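Local coordinates for Moesin/ezrin/radixin homolog 2 (Drosophila melanogaster, PDB 7EDR), which probably acts as a membrane-associated scaffold in growth control and Hippo signalling, as merlin proteins of the FERM family do, at residues 89-92 against 93-96. Sequence-based numbering, arbitrary orientation.
Sequences PENV and SEEL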
loop_
_atom_site.group_PDB
_atom_site.type_symbol
_atom_site.label_atom_id
_atom_site.label_comp_id
_atom_site.label_asym_id
_atom_site.label_seq_id
_atom_site.Cartn_x
_atom_site.Cartn_y
_atom_site.Cartn_z
ATOM N N PRO C 89 -6.926 -14.708 -10.603
ATOM C CA PRO C 89 -6.955 -13.890 -9.389
ATOM C C PRO C 89 -7.951 -14.452 -8.383
ATOM O O PRO C 89 -8.795 -15.299 -8.704
ATOM C CB PRO C 89 -7.391 -12.514 -9.904
ATOM C CG PRO C 89 -8.226 -12.841 -11.137
ATOM C CD PRO C 89 -7.563 -14.046 -11.757
ATOM N N GLU C 90 -7.835 -13.986 -7.132
ATOM C CA GLU C 90 -8.811 -14.411 -6.132
ATOM C C GLU C 90 -10.067 -13.554 -6.170
ATOM O O GLU C 90 -11.154 -14.060 -5.893
ATOM C CB GLU C 90 -8.198 -14.398 -4.735
ATOM C CG GLU C 90 -7.144 -15.453 -4.517
ATOM C CD GLU C 90 -6.526 -15.372 -3.123
ATOM O OE1 GLU C 90 -7.307 -15.229 -2.148
ATOM O OE2 GLU C 90 -5.273 -15.450 -2.994
ATOM N N ASN C 91 -9.950 -12.276 -6.532
ATOM C CA ASN C 91 -11.118 -11.419 -6.741
ATOM C C ASN C 91 -10.855 -10.522 -7.944
ATOM O O ASN C 91 -10.034 -9.605 -7.846
ATOM C CB ASN C 91 -11.410 -10.587 -5.492
ATOM C CG ASN C 91 -12.666 -9.718 -5.643
ATOM O OD1 ASN C 91 -13.493 -9.926 -6.548
ATOM N ND2 ASN C 91 -12.807 -8.731 -4.754
ATOM N N VAL C 92 -11.556 -10.763 -9.067
ATOM C CA VAL C 92 -11.276 -10.004 -10.298
ATOM C C VAL C 92 -11.416 -8.502 -10.075
ATOM O O VAL C 92 -10.562 -7.723 -10.514
ATOM C CB VAL C 92 -12.159 -10.452 -11.482
ATOM C CG1 VAL C 92 -11.583 -11.685 -12.152
ATOM C CG2 VAL C 92 -13.640 -10.629 -11.068
ATOM N N SER C 93 -12.475 -8.066 -9.394
ATOM C CA SER C 93 -12.718 -6.624 -9.346
ATOM C C SER C 93 -11.736 -5.888 -8.439
ATOM O O SER C 93 -11.636 -4.662 -8.526
ATOM C CB SER C 93 -14.168 -6.318 -8.938
ATOM O OG SER C 93 -14.628 -7.179 -7.919
ATOM N N GLU C 94 -10.992 -6.585 -7.597
ATOM C CA GLU C 94 -9.938 -5.921 -6.840
ATOM C C GLU C 94 -8.551 -6.117 -7.443
ATOM O O GLU C 94 -7.625 -5.404 -7.058
ATOM C CB GLU C 94 -9.929 -6.409 -5.379
ATOM C CG GLU C 94 -11.088 -5.864 -4.534
ATOM C CD GLU C 94 -10.944 -4.364 -4.234
ATOM O OE1 GLU C 94 -9.966 -3.983 -3.544
ATOM O OE2 GLU C 94 -11.799 -3.568 -4.701
ATOM N N GLU C 95 -8.377 -7.048 -8.370
ATOM C CA GLU C 95 -7.038 -7.448 -8.761
ATOM C C GLU C 95 -6.733 -7.258 -10.235
ATOM O O GLU C 95 -5.568 -7.049 -10.570
ATOM C CB GLU C 95 -6.792 -8.916 -8.373
ATOM C CG GLU C 95 -6.844 -9.146 -6.869
ATOM C CD GLU C 95 -6.963 -10.616 -6.490
ATOM O OE1 GLU C 95 -6.371 -11.456 -7.198
ATOM O OE2 GLU C 95 -7.659 -10.929 -5.488
ATOM N N LEU C 96 -7.725 -7.325 -11.127
ATOM C CA LEU C 96 -7.468 -7.129 -12.555
ATOM C C LEU C 96 -7.419 -5.627 -12.845
ATOM O O LEU C 96 -8.427 -4.925 -12.726
ATOM C CB LEU C 96 -8.528 -7.838 -13.392
ATOM C CG LEU C 96 -8.500 -9.375 -13.299
ATOM C CD1 LEU C 96 -9.361 -10.024 -14.378
ATOM C CD2 LEU C 96 -7.077 -9.945 -13.347
#
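Glu95 folds its carboxylate back onto the backbone just before its own short helix, where each oxygen takes a different amide. Glu90 N reaches OE1 of Glu95 at 2.9 Å on the syn side, whereas Asn91 N meets Glu95 OE2, also at 2.9 Å, from above the carboxylate plane. With CG anti to the carbonyl carbon (chi1 -63°) and the chain extended beyond it, the Glu95 side chain passes across the Asn91 carbonyl, and both oxygens arrive beside consecutive N-H groups. Asn91 holds the N-cap position, and its OD1 accepts from Gln199 NE2, while the oxygen of that same glutamine accepts from Val92 N. The first turn is then closed by backbone: Glu94 N donates to Asn91 O over 3.2 Å, and Val92 O receives both Glu95 N (3.1 Å) and Leu96 N (2.9 Å), the latter the straighter bond at 169°. Helix 92-95 follows the last strand of the ubiquitin-like lobe of the FERM cloverleaf, at the start of the central helical lobe. Glu95 OE1 also pairs with Arg297, the last residue of helix 277-297 in the PH-like lobe, and Glu90 OE2 with both Arg297 and Arg298, so salt bridges tie that lobe to this turn and probably ease the proximity of the two acids. Apolar contacts complete the turn: Leu96 CD1 lies 3.6 Å from Val92 CG1, and Leu96 CD2 meets Pro89 CG at 3.8 Å, the proline ring crossing the leucine at about a right angle. Phe105 packs against both Pro89 and Leu96, while Val92 touches Met192 and Leu195.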